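Local coordinates for protein beta-N-acetylhexosaminidase (Beutenbergia cavernae, PDB 5BU9) that probably hydrolyses terminal non-reducing N-acetyl-D-hexosamine residues from N-acetyl-beta-D-hexosaminides, as a member of glycosyl hydrolase family 3, at residues S6-V11 / K315-P320; E180-H185 / V264-D269; A225-T230 / T293-V298; S236-D241 / R248-D253; L287-G292 / A323-D328. One frame throughout, in Å; residues are numbered along the deposited sequence.

Contact 1: residues S6-V11 / K315-P320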
# COMPACT_ATOMS: atom_id res chain seq x y z
N SER A 6 8.13 22.39 -5.39
CA SER A 6 7.50 22.86 -6.62
C SER A 6 6.27 21.99 -6.89
O SER A 6 6.14 20.90 -6.32
CB SER A 6 8.46 22.74 -7.78
OG SER A 6 8.80 21.36 -7.94
N LEU A 7 5.38 22.44 -7.78
CA LEU A 7 4.27 21.59 -8.23
C LEU A 7 4.74 20.18 -8.61
O LEU A 7 4.16 19.21 -8.15
CB LEU A 7 3.55 22.21 -9.42
CG LEU A 7 2.44 21.30 -9.93
CD1 LEU A 7 1.42 21.04 -8.82
CD2 LEU A 7 1.77 21.98 -11.10
N GLU A 8 5.80 20.10 -9.43
CA GLU A 8 6.31 18.82 -9.93
C GLU A 8 6.72 17.92 -8.77
O GLU A 8 6.39 16.74 -8.74
CB GLU A 8 7.52 19.03 -10.88
CG GLU A 8 7.17 19.56 -12.27
CD GLU A 8 6.84 21.06 -12.28
OE1 GLU A 8 6.35 21.52 -13.34
OE2 GLU A 8 7.04 21.77 -11.26
N GLN A 9 7.42 18.50 -7.80
CA GLN A 9 7.88 17.75 -6.65
C GLN A 9 6.71 17.30 -5.76
O GLN A 9 6.77 16.21 -5.20
CB GLN A 9 8.89 18.58 -5.87
CG GLN A 9 10.22 18.73 -6.58
CD GLN A 9 11.06 19.81 -5.95
OE1 GLN A 9 10.52 20.69 -5.30
NE2 GLN A 9 12.37 19.75 -6.13
N ARG A 10 5.66 18.11 -5.64
CA ARG A 10 4.51 17.70 -4.82
C ARG A 10 3.77 16.53 -5.47
O ARG A 10 3.48 15.53 -4.81
CB ARG A 10 3.55 18.88 -4.58
CG ARG A 10 4.17 20.00 -3.76
CD ARG A 10 3.13 20.98 -3.19
NE ARG A 10 2.29 21.63 -4.20
CZ ARG A 10 2.61 22.73 -4.90
NH1 ARG A 10 3.77 23.33 -4.73
NH2 ARG A 10 1.75 23.24 -5.77
N VAL A 11 3.52 16.63 -6.77
CA VAL A 11 2.97 15.51 -7.52
C VAL A 11 3.86 14.27 -7.31
O VAL A 11 3.37 13.18 -7.02
CB VAL A 11 2.84 15.85 -8.99
CG1 VAL A 11 2.49 14.60 -9.76
CG2 VAL A 11 1.77 16.88 -9.18
N LYS A 315 -2.47 18.00 -15.47
CA LYS A 315 -3.86 18.29 -15.10
C LYS A 315 -3.94 19.30 -13.93
O LYS A 315 -4.85 20.10 -13.89
CB LYS A 315 -4.61 17.01 -14.76
CG LYS A 315 -6.13 17.23 -14.42
CD LYS A 315 -6.80 15.93 -14.08
CE LYS A 315 -8.23 16.10 -13.60
NZ LYS A 315 -9.15 16.46 -14.68
N ALA A 316 -2.98 19.26 -13.02
CA ALA A 316 -2.88 20.22 -11.93
C ALA A 316 -2.67 21.60 -12.53
O ALA A 316 -3.22 22.55 -12.02
CB ALA A 316 -1.74 19.88 -10.97
N GLN A 317 -1.89 21.71 -13.60
CA GLN A 317 -1.63 23.02 -14.19
C GLN A 317 -2.87 23.63 -14.92
O GLN A 317 -3.02 24.85 -14.98
CB GLN A 317 -0.44 22.92 -15.14
CG GLN A 317 0.91 22.68 -14.46
CD GLN A 317 2.00 22.25 -15.46
OE1 GLN A 317 1.71 21.75 -16.55
NE2 GLN A 317 3.26 22.45 -15.08
N ALA A 318 -3.75 22.76 -15.43
CA ALA A 318 -4.94 23.11 -16.22
C ALA A 318 -6.25 23.19 -15.43
O ALA A 318 -7.24 23.76 -15.90
CB ALA A 318 -5.13 22.07 -17.39
N ASP A 319 -6.29 22.59 -14.25
CA ASP A 319 -7.54 22.31 -13.57
C ASP A 319 -7.40 22.67 -12.07
O ASP A 319 -6.85 21.88 -11.28
CB ASP A 319 -7.89 20.82 -13.82
CG ASP A 319 -9.29 20.40 -13.31
OD1 ASP A 319 -9.68 20.76 -12.19
OD2 ASP A 319 -9.98 19.64 -14.04
N PRO A 320 -7.87 23.86 -11.67
CA PRO A 320 -7.74 24.29 -10.27
C PRO A 320 -8.35 23.32 -9.22
O PRO A 320 -7.79 23.18 -8.14
CB PRO A 320 -8.48 25.64 -10.26
CG PRO A 320 -8.46 26.13 -11.70
CD PRO A 320 -8.46 24.89 -12.56
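Gln9 OE1 takes the N-H of Ser6 at 2.9 Å, nearly straight at 164°, and so fixes the turn from which Leu7 reaches across to Ala316 and Gln317. The favour is returned: Gln9 N donates to Ser6 OG at 3.2 Å, which completes a capping box at the start of the helix that begins at Leu7. With CG anti to its own backbone N (chi1 178°), Leu7 sends both methyls to the other helix. CD1 sits on Ala316 CB at 4.0 Å, while CD2 leans mainly against the aliphatic part of Gln317, 3.5 Å from CG. Toward solvent the contact turns polar but slack. Glu8 OE1 lies 3.7 Å from Gln317 NE2, too far for a hydrogen bond, with the carboxylate and amide planes 72° apart. Behind Leu7, the Arg10 guanidinium lays one face over Leu7 CA near its rim and spends NE on a salt bridge to Asp327. At the far end Lys315 NZ reaches Asp319 OD2 in a weak 3.3 Å salt bridge, and Asp319 OD1 caps the following helix at Phe322 N. The chain's first helix thus packs on the end of helix 305-318, both in the family 3 N-terminal domain, whose fold belongs to the TIM-barrel group.

Contact 2: residues E180-H185 / V264-D269. With GOL (glycerol), chain C.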
# COMPACT_ATOMS: atom_id res chain seq x y z
N GLU A 180 6.53 1.69 9.72
CA GLU A 180 5.10 1.94 9.67
C GLU A 180 4.43 0.86 8.85
O GLU A 180 5.08 0.21 8.04
CB GLU A 180 4.78 3.33 9.10
CG GLU A 180 4.71 4.43 10.19
CD GLU A 180 3.51 4.27 11.15
OE1 GLU A 180 3.39 5.12 12.07
OE2 GLU A 180 2.71 3.31 10.99
N THR A 181 3.12 0.69 9.06
CA THR A 181 2.37 -0.33 8.34
C THR A 181 1.29 0.29 7.45
O THR A 181 0.93 1.46 7.62
CB THR A 181 1.75 -1.32 9.31
OG1 THR A 181 1.16 -0.60 10.40
CG2 THR A 181 2.83 -2.28 9.86
N VAL A 182 0.81 -0.48 6.48
CA VAL A 182 -0.31 -0.09 5.64
C VAL A 182 -1.39 -1.15 5.75
O VAL A 182 -1.19 -2.26 5.29
CB VAL A 182 0.13 0.06 4.20
CG1 VAL A 182 -1.05 0.49 3.33
CG2 VAL A 182 1.32 1.06 4.12
N ILE A 183 -2.53 -0.87 6.38
CA ILE A 183 -3.54 -1.93 6.48
C ILE A 183 -4.22 -2.07 5.11
O ILE A 183 -4.43 -1.07 4.42
CB ILE A 183 -4.54 -1.67 7.64
CG1 ILE A 183 -5.23 -0.33 7.48
CG2 ILE A 183 -3.81 -1.67 8.98
CD1 ILE A 183 -6.37 -0.18 8.45
N LYS A 184 -4.49 -3.29 4.68
CA LYS A 184 -4.97 -3.53 3.31
C LYS A 184 -5.95 -4.73 3.30
O LYS A 184 -5.90 -5.55 4.22
CB LYS A 184 -3.77 -3.76 2.40
CG LYS A 184 -2.96 -5.03 2.69
CD LYS A 184 -1.72 -5.02 1.81
CE LYS A 184 -1.03 -6.35 1.77
NZ LYS A 184 0.27 -6.32 0.98
N HIS A 185 -6.87 -4.83 2.34
CA HIS A 185 -7.13 -3.88 1.26
C HIS A 185 -8.55 -3.36 1.37
O HIS A 185 -9.50 -4.09 1.10
CB HIS A 185 -6.96 -4.53 -0.13
CG HIS A 185 -5.76 -5.43 -0.26
ND1 HIS A 185 -5.65 -6.63 0.41
CD2 HIS A 185 -4.64 -5.32 -1.02
CE1 HIS A 185 -4.51 -7.21 0.08
NE2 HIS A 185 -3.88 -6.44 -0.80
N VAL A 264 -2.65 8.47 5.22
CA VAL A 264 -2.31 8.36 3.81
C VAL A 264 -3.00 7.16 3.17
O VAL A 264 -2.91 6.03 3.68
CB VAL A 264 -0.79 8.28 3.66
CG1 VAL A 264 -0.42 7.84 2.28
CG2 VAL A 264 -0.15 9.63 4.03
N VAL A 265 -3.72 7.41 2.07
CA VAL A 265 -4.40 6.37 1.31
C VAL A 265 -3.51 5.94 0.14
O VAL A 265 -3.11 6.77 -0.68
CB VAL A 265 -5.76 6.84 0.78
CG1 VAL A 265 -6.34 5.79 -0.18
CG2 VAL A 265 -6.72 7.13 1.92
N VAL A 266 -3.21 4.65 0.06
CA VAL A 266 -2.35 4.07 -0.98
C VAL A 266 -3.19 3.19 -1.87
O VAL A 266 -4.02 2.44 -1.36
CB VAL A 266 -1.20 3.26 -0.34
CG1 VAL A 266 -0.17 2.79 -1.39
CG2 VAL A 266 -0.55 4.12 0.71
N THR A 267 -3.04 3.30 -3.19
CA THR A 267 -3.72 2.34 -4.08
C THR A 267 -3.04 0.99 -3.99
O THR A 267 -1.86 0.88 -3.64
CB THR A 267 -3.73 2.74 -5.58
OG1 THR A 267 -2.38 2.76 -6.07
CG2 THR A 267 -4.38 4.10 -5.81
N ASP A 268 -3.80 -0.05 -4.32
CA ASP A 268 -3.20 -1.31 -4.72
C ASP A 268 -2.37 -1.00 -6.01
O ASP A 268 -2.53 0.06 -6.64
CB ASP A 268 -4.29 -2.36 -4.95
CG ASP A 268 -3.75 -3.79 -5.09
OD1 ASP A 268 -2.52 -4.00 -5.11
OD2 ASP A 268 -4.58 -4.71 -5.21
N ASP A 269 -1.44 -1.86 -6.39
CA ASP A 269 -0.70 -1.62 -7.62
C ASP A 269 -1.63 -1.38 -8.80
O ASP A 269 -2.48 -2.22 -9.06
CB ASP A 269 0.19 -2.81 -7.99
CG ASP A 269 0.69 -2.69 -9.41
OD1 ASP A 269 1.53 -1.78 -9.63
OD2 ASP A 269 0.18 -3.42 -10.30
C1 GOL C . 1.04 -5.31 -4.11
O1 GOL C . 0.13 -5.66 -5.15
C2 GOL C . 0.45 -5.68 -2.74
O2 GOL C . 0.66 -4.66 -1.77
C3 GOL C . -1.02 -6.07 -2.85
O3 GOL C . -1.42 -6.68 -1.64
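His185, its CG anti to the carbonyl carbon beside the backbone N (chi1 -43°), and Asp268, its CG anti to the backbone N instead (chi1 -168°), swing their side chains toward each other at the ends of two strands of the TIM barrel. Strand 227-230 runs between these strands, so the two segments meet by side chains that face the barrel interior. Deeper in, Val182 CG1 and Val266 CG2 just touch at 4.5 Å. Higher up, His185 CD2 comes within 4.2 Å of Asp268 OD2, obliquely to the ring, and a glycerol, probably from the crystallisation liquor, links the two residues. Its O3 lies at the imidazole edge, 2.6 Å from His185 NE2 in a bond at 165°, whose donor could be either atom. Its O1 donates to Asp268 OD1 at 3.1 Å. The other nitrogen of His185, ND1, is bonded to Asp135, which fixes the ring's rotation, and Lys184 CG covers one ring face, 3.7 Å above its centre. A cis peptide joins Lys184 to His185. An alanine in place of His185 would probably leave Asp135 and the glycerol O3 without their imidazole partner and uncover Lys184 CG. Glycerol often marks a pocket, and here this is consistent with a sugar site. Lys184 NZ, paired with Glu81, also grips the glycerol, donating to O3 at 3.1 Å and to O2 at 3.2 Å.

Contact 3: residues A225-T230 / T293-V298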
# COMPACT_ATOMS: atom_id res chain seq x y z
N ALA A 225 -3.59 3.39 12.80
CA ALA A 225 -3.11 3.19 11.43
C ALA A 225 -2.84 4.53 10.73
O ALA A 225 -3.66 5.44 10.80
CB ALA A 225 -4.12 2.38 10.64
N ALA A 226 -1.69 4.65 10.06
CA ALA A 226 -1.25 5.90 9.44
C ALA A 226 -1.36 5.84 7.92
O ALA A 226 -1.27 6.86 7.25
CB ALA A 226 0.19 6.19 9.84
N PHE A 227 -1.50 4.61 7.41
CA PHE A 227 -1.63 4.31 5.97
C PHE A 227 -2.70 3.24 5.79
O PHE A 227 -2.74 2.24 6.54
CB PHE A 227 -0.33 3.78 5.34
CG PHE A 227 0.83 4.76 5.37
CD1 PHE A 227 1.55 4.97 6.54
CD2 PHE A 227 1.21 5.44 4.20
CE1 PHE A 227 2.63 5.87 6.57
CE2 PHE A 227 2.27 6.35 4.21
CZ PHE A 227 2.99 6.58 5.40
N VAL A 228 -3.55 3.44 4.79
CA VAL A 228 -4.53 2.45 4.39
C VAL A 228 -4.40 2.23 2.89
O VAL A 228 -4.32 3.19 2.11
CB VAL A 228 -5.97 2.88 4.74
CG1 VAL A 228 -6.96 1.90 4.13
CG2 VAL A 228 -6.16 3.01 6.27
N MSE A 229 -4.39 0.97 2.47
CA MSE A 229 -4.41 0.63 1.04
C MSE A 229 -5.81 0.22 0.57
O MSE A 229 -6.52 -0.53 1.25
CB MSE A 229 -3.41 -0.48 0.71
CG MSE A 229 -3.50 -0.95 -0.72
SE MSE A 229 -2.26 -2.39 -1.13
CE MSE A 229 -0.64 -1.39 -1.14
N THR A 230 -6.21 0.73 -0.59
CA THR A 230 -7.51 0.42 -1.18
C THR A 230 -7.40 -0.71 -2.23
O THR A 230 -6.37 -0.84 -2.92
CB THR A 230 -8.11 1.66 -1.86
OG1 THR A 230 -7.14 2.17 -2.78
CG2 THR A 230 -8.49 2.77 -0.81
N THR A 293 -7.07 9.45 -3.03
CA THR A 293 -5.80 8.75 -2.89
C THR A 293 -4.61 9.69 -2.68
O THR A 293 -4.49 10.70 -3.38
CB THR A 293 -5.50 7.93 -4.14
OG1 THR A 293 -6.50 6.92 -4.28
CG2 THR A 293 -4.13 7.29 -4.05
N ASP A 294 -3.71 9.35 -1.77
CA ASP A 294 -2.46 10.12 -1.60
C ASP A 294 -1.23 9.49 -2.26
O ASP A 294 -0.30 10.18 -2.69
CB ASP A 294 -2.19 10.34 -0.12
CG ASP A 294 -3.46 10.81 0.62
OD1 ASP A 294 -4.08 11.83 0.20
OD2 ASP A 294 -3.85 10.14 1.59
N ILE A 295 -1.20 8.17 -2.37
CA ILE A 295 -0.06 7.56 -3.05
C ILE A 295 -0.53 6.50 -4.07
O ILE A 295 -1.23 5.55 -3.72
CB ILE A 295 0.95 6.94 -2.03
CG1 ILE A 295 1.57 8.03 -1.14
CG2 ILE A 295 2.02 6.10 -2.77
CD1 ILE A 295 2.54 7.47 -0.03
N VAL A 296 -0.15 6.71 -5.32
CA VAL A 296 -0.46 5.79 -6.40
C VAL A 296 0.69 4.80 -6.52
O VAL A 296 1.84 5.18 -6.79
CB VAL A 296 -0.70 6.55 -7.71
CG1 VAL A 296 -1.02 5.58 -8.85
CG2 VAL A 296 -1.82 7.61 -7.52
N LEU A 297 0.39 3.53 -6.28
CA LEU A 297 1.42 2.50 -6.29
C LEU A 297 1.66 2.04 -7.73
O LEU A 297 0.74 1.60 -8.40
CB LEU A 297 1.00 1.33 -5.40
CG LEU A 297 1.99 0.17 -5.32
CD1 LEU A 297 3.32 0.63 -4.77
CD2 LEU A 297 1.41 -0.98 -4.50
N VAL A 298 2.89 2.19 -8.23
CA VAL A 298 3.26 1.75 -9.59
C VAL A 298 4.43 0.77 -9.46
O VAL A 298 5.57 1.12 -9.72
CB VAL A 298 3.61 2.97 -10.48
CG1 VAL A 298 3.73 2.57 -11.93
CG2 VAL A 298 2.53 4.04 -10.35
O HOH W 1 -7.63 4.65 -3.62
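Phe227 and Met229 lie on strand 227-230, Ile295 just before strand 296-298 and Leu297 within it, and the two pieces of chain run steeply across one another without pairing directly. The nearest CA atoms, those of Phe227 and Asp294, are 9.6 Å apart, because strand 264-267 passes between them in the wall of this TIM barrel. Backbone bonds of Val228 to Val264 and Val266 hold the first strand to that middle one. On the other flank it is side chains that reach back, Asp294 OD2 taking Val265 N and Thr267 OG1 bonding to Leu297 N. Across the interior the direct side-chain contacts are apolar. Phe227 turns its ring so that Ile295 CD1 meets an edge, near the ring plane, at 4.4 Å from CE2. Met229, modelled as selenomethionine, stays extended from its backbone until the last bond, where a chi3 of -73° bends the methyl aside. That bend carries CE to Leu297 CD2 at 4.0 Å, the two chains crossing at a slant. The same Met229 side chain packs on Val182 and Lys184, and it comes about 4 Å from the bound glycerol, consistent with Met229 lining the bottom of that pocket. At the level of Thr230, a single water spans the segments, 2.7 Å from Thr230 OG1 and 2.6 Å from Thr293 OG1.

Contact 4: residues S236-D241 / R248-D253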
# COMPACT_ATOMS: atom_id res chain seq x y z
N SER A 236 -20.39 -4.02 -5.32
CA SER A 236 -21.81 -3.88 -5.62
C SER A 236 -22.63 -3.21 -4.53
O SER A 236 -23.51 -2.40 -4.82
CB SER A 236 -22.42 -5.25 -5.88
OG SER A 236 -22.10 -5.71 -7.15
N GLN A 237 -22.36 -3.56 -3.28
CA GLN A 237 -23.23 -3.13 -2.17
C GLN A 237 -22.77 -1.83 -1.51
O GLN A 237 -23.36 -1.40 -0.51
CB GLN A 237 -23.29 -4.21 -1.07
CG GLN A 237 -23.49 -5.62 -1.59
CD GLN A 237 -24.78 -5.76 -2.35
OE1 GLN A 237 -25.81 -5.19 -1.95
NE2 GLN A 237 -24.75 -6.48 -3.47
N ILE A 238 -21.69 -1.24 -2.03
CA ILE A 238 -21.16 0.01 -1.48
C ILE A 238 -21.12 1.03 -2.59
O ILE A 238 -21.78 2.06 -2.51
CB ILE A 238 -19.75 -0.17 -0.84
CG1 ILE A 238 -19.76 -1.28 0.21
CG2 ILE A 238 -19.32 1.13 -0.18
CD1 ILE A 238 -18.36 -1.67 0.70
N ASP A 239 -20.36 0.75 -3.65
CA ASP A 239 -20.42 1.61 -4.85
C ASP A 239 -20.15 0.81 -6.11
O ASP A 239 -19.00 0.48 -6.41
CB ASP A 239 -19.43 2.75 -4.74
CG ASP A 239 -19.39 3.63 -6.00
OD1 ASP A 239 -20.31 3.60 -6.83
OD2 ASP A 239 -18.41 4.37 -6.16
N PRO A 240 -21.22 0.51 -6.87
CA PRO A 240 -21.07 -0.37 -8.04
C PRO A 240 -20.55 0.35 -9.29
O PRO A 240 -20.38 -0.30 -10.32
CB PRO A 240 -22.49 -0.90 -8.28
CG PRO A 240 -23.42 0.23 -7.73
CD PRO A 240 -22.63 0.85 -6.56
N ASP A 241 -20.32 1.66 -9.20
CA ASP A 241 -19.98 2.48 -10.37
C ASP A 241 -18.50 2.53 -10.70
O ASP A 241 -18.15 3.03 -11.75
CB ASP A 241 -20.46 3.91 -10.18
CG ASP A 241 -21.97 4.04 -10.20
OD1 ASP A 241 -22.66 3.00 -10.28
OD2 ASP A 241 -22.46 5.19 -10.14
N ARG A 248 -14.81 7.96 -5.19
CA ARG A 248 -14.88 9.02 -4.20
C ARG A 248 -15.68 8.54 -2.97
O ARG A 248 -15.28 8.78 -1.82
CB ARG A 248 -15.51 10.28 -4.78
CG ARG A 248 -15.46 11.51 -3.84
CD ARG A 248 -14.03 12.03 -3.67
NE ARG A 248 -13.95 13.08 -2.67
CZ ARG A 248 -12.86 13.80 -2.41
NH1 ARG A 248 -11.75 13.61 -3.10
NH2 ARG A 248 -12.88 14.73 -1.46
N GLU A 249 -16.78 7.83 -3.19
CA GLU A 249 -17.62 7.42 -2.08
C GLU A 249 -16.93 6.47 -1.11
O GLU A 249 -17.06 6.59 0.12
CB GLU A 249 -18.90 6.73 -2.56
CG GLU A 249 -19.74 6.32 -1.37
CD GLU A 249 -21.10 5.83 -1.75
OE1 GLU A 249 -21.39 5.79 -2.97
OE2 GLU A 249 -21.87 5.47 -0.83
N ILE A 250 -16.17 5.53 -1.64
CA ILE A 250 -15.56 4.55 -0.79
C ILE A 250 -14.35 5.16 -0.08
O ILE A 250 -14.17 4.97 1.12
CB ILE A 250 -15.18 3.31 -1.59
CG1 ILE A 250 -16.42 2.48 -1.91
CG2 ILE A 250 -14.13 2.54 -0.86
CD1 ILE A 250 -16.10 1.22 -2.73
N VAL A 251 -13.53 5.91 -0.84
CA VAL A 251 -12.24 6.42 -0.31
C VAL A 251 -12.45 7.62 0.60
O VAL A 251 -11.90 7.68 1.71
CB VAL A 251 -11.28 6.76 -1.42
CG1 VAL A 251 -10.04 7.39 -0.85
CG2 VAL A 251 -10.91 5.50 -2.22
N SER A 252 -13.25 8.58 0.14
CA SER A 252 -13.44 9.81 0.87
C SER A 252 -14.65 9.79 1.80
O SER A 252 -14.51 10.14 2.95
CB SER A 252 -13.53 11.00 -0.10
OG SER A 252 -12.24 11.35 -0.55
N ASP A 253 -15.84 9.39 1.32
CA ASP A 253 -17.02 9.42 2.21
C ASP A 253 -16.96 8.30 3.26
O ASP A 253 -17.20 8.57 4.39
CB ASP A 253 -18.34 9.33 1.43
CG ASP A 253 -18.48 10.43 0.35
OD1 ASP A 253 -17.65 11.38 0.33
OD2 ASP A 253 -19.41 10.34 -0.48
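Ile238 and Ile250 form the tight half of this contact: Ile238 CG2 presses on Ile250 CG1 at 3.6 Å, with Ile250 CD1 4.1 Å away. The two side chains cross at about a right angle. Ile250 owes its position to a chi1 of -75°, which sets CG1 anti to the carbonyl carbon and sends the longer branch toward the loop, where it also lies against Asp239 CB at 4.1 Å. Beyond the segments, Ala244 packs on Ile250 and Pro187 on Ile238.

The other half, toward solvent, is looser and carries charge. Glu249 is fully extended, and its OE1 stops 3.8 Å from Ile238 O and 4.6 Å from Asp239 OD1, two like charges that do not bond each other. Asp239 has its polar partners in Asp241 and Ser247. OD1 accepts the N-H of Asp241 at 3.1 Å, met from well above the carboxylate plane, which makes an Asx turn, and OD2 is hydrogen-bonded to Ser247 OG. Since Ser247 OG also bonds to Ile250 N, the loop is tied to the first turn of helix 248-258 through this serine. With an alanine at Ile250, Ile238 CG2 and Asp239 CB would probably face a gap and the loop would be less firmly seated on the helix. Apolar packing and the serine tie therefore hold the loop down, while the neighbouring Asp239 and Glu249 carboxylates would probably repel each other mildly and may raise each other's pKa, an effect that exposure of Glu249 would probably lessen.

Contact 5: residues L287-G292 / A323-D328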
# COMPACT_ATOMS: atom_id res chain seq x y z
N LEU A 287 -7.81 9.27 -11.62
CA LEU A 287 -9.01 8.80 -10.93
C LEU A 287 -8.72 8.44 -9.47
O LEU A 287 -9.53 8.73 -8.59
CB LEU A 287 -9.64 7.61 -11.65
CG LEU A 287 -10.25 7.90 -13.05
CD1 LEU A 287 -10.57 6.60 -13.70
CD2 LEU A 287 -11.49 8.75 -13.00
N ALA A 288 -7.58 7.80 -9.20
CA ALA A 288 -7.22 7.44 -7.82
C ALA A 288 -7.15 8.72 -6.95
O ALA A 288 -7.79 8.81 -5.90
CB ALA A 288 -5.87 6.68 -7.82
N ILE A 289 -6.39 9.69 -7.41
CA ILE A 289 -6.20 10.94 -6.72
C ILE A 289 -7.55 11.67 -6.52
O ILE A 289 -7.87 12.10 -5.41
CB ILE A 289 -5.18 11.78 -7.47
CG1 ILE A 289 -3.82 11.13 -7.34
CG2 ILE A 289 -5.14 13.23 -6.92
CD1 ILE A 289 -2.77 11.75 -8.26
N GLU A 290 -8.37 11.74 -7.56
CA GLU A 290 -9.66 12.42 -7.41
C GLU A 290 -10.54 11.75 -6.38
O GLU A 290 -11.35 12.42 -5.74
CB GLU A 290 -10.42 12.49 -8.75
CG GLU A 290 -9.80 13.45 -9.74
CD GLU A 290 -10.59 13.53 -11.06
OE1 GLU A 290 -11.21 12.52 -11.47
OE2 GLU A 290 -10.60 14.61 -11.67
N ALA A 291 -10.42 10.43 -6.23
CA ALA A 291 -11.19 9.67 -5.22
C ALA A 291 -10.74 9.97 -3.78
O ALA A 291 -11.50 9.76 -2.84
CB ALA A 291 -11.08 8.16 -5.48
N GLY A 292 -9.49 10.42 -3.63
CA GLY A 292 -8.98 10.81 -2.32
C GLY A 292 -7.69 10.05 -2.01
O GLY A 292 -7.28 9.98 -0.87
N ALA A 323 -5.81 20.54 -8.90
CA ALA A 323 -4.64 21.13 -8.25
C ALA A 323 -4.82 21.18 -6.73
O ALA A 323 -3.88 20.88 -6.00
CB ALA A 323 -4.33 22.56 -8.80
N ALA A 324 -6.02 21.56 -6.27
CA ALA A 324 -6.26 21.70 -4.84
C ALA A 324 -6.27 20.31 -4.21
O ALA A 324 -5.75 20.12 -3.11
CB ALA A 324 -7.57 22.47 -4.55
N ILE A 325 -6.82 19.34 -4.92
CA ILE A 325 -6.82 17.96 -4.46
C ILE A 325 -5.39 17.40 -4.34
O ILE A 325 -5.03 16.79 -3.32
CB ILE A 325 -7.70 17.09 -5.39
CG1 ILE A 325 -9.19 17.45 -5.15
CG2 ILE A 325 -7.42 15.57 -5.15
CD1 ILE A 325 -10.16 16.83 -6.18
N VAL A 326 -4.59 17.63 -5.37
CA VAL A 326 -3.17 17.29 -5.35
C VAL A 326 -2.46 17.91 -4.16
O VAL A 326 -1.72 17.23 -3.47
CB VAL A 326 -2.51 17.73 -6.66
CG1 VAL A 326 -1.00 17.79 -6.52
CG2 VAL A 326 -2.90 16.75 -7.77
N ASP A 327 -2.70 19.19 -3.88
CA ASP A 327 -2.01 19.85 -2.77
C ASP A 327 -2.36 19.26 -1.40
O ASP A 327 -1.49 19.17 -0.52
CB ASP A 327 -2.29 21.36 -2.76
CG ASP A 327 -1.43 22.12 -3.78
OD1 ASP A 327 -0.50 21.49 -4.31
OD2 ASP A 327 -1.68 23.32 -4.06
N ASP A 328 -3.61 18.85 -1.21
CA ASP A 328 -4.03 18.22 0.05
C ASP A 328 -3.35 16.86 0.24
O ASP A 328 -2.98 16.45 1.35
CB ASP A 328 -5.55 18.00 0.08
CG ASP A 328 -6.33 19.30 0.26
OD1 ASP A 328 -5.73 20.37 0.50
OD2 ASP A 328 -7.58 19.25 0.16
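Flat groups are scarce where Ile289 meets Ile325: no ring or guanidinium takes part, and the planar group touched is the peptide carbonyl of Ile289, whose O has Ile325 CG2 against it at 3.5 Å. The CB of Glu290 points away from the other helix, and its carboxylate has Lys315 as a long, weak ion partner. Both helices belong to the helical layer around the TIM barrel, and they cross steeply, their local axes 9.7 Å apart at closest and 76° from one another. Ile325 gives the largest share of the contact. Its CG2, anti to the backbone N because chi1 is -71°, points into the last turn of helix 281-291 and touches Ile289 CG2 at 3.7 Å. The longer branches carrying CD1 take no part in this touch, so the two isoleucines meet by their short methyls while the side chains cross at a slant. Phe322, Val312 and Leu14 also pack against Ile289. Helix 281-291 ends here in a Schellman motif. Gly292 has a positive phi, at which a side chain would jam against the preceding carbonyl; its N-H reaches Ile289 O at 2.9 Å and, more weakly, Ala288 O at 3.3 Å. Ile289 O is therefore satisfied by the backbone although a methyl lies on it. One residue further along, Val326 CG2 sits 4.3 Å from Ile289 CG2.

Overall arrangement
All five contacts belong to one family 3 barrel domain. Contacts 2 and 3, centres about 4 Å apart and near the middle of the chain, share its central sheet: strand 227-230 of contact 3 sits between the two strands of contact 2, and their segments alternate along the sequence. Contacts 1 and 5, centres about 10 Å apart, join the outer helices and meet where Val11 packs on Val326. Contact 1 joins the first helix to helix 305-318, near the end of the chain, with contacts 2, 3 and 4 nested inside its loop. Contact 4, on helix 248-258, is bonded to contact 5 through Arg248 and Ser252. Contacts 1, 4 and 5 thus lie in the outer layer and contacts 2 and 3 inside the barrel, the layers touching at Thr293 and Ala288.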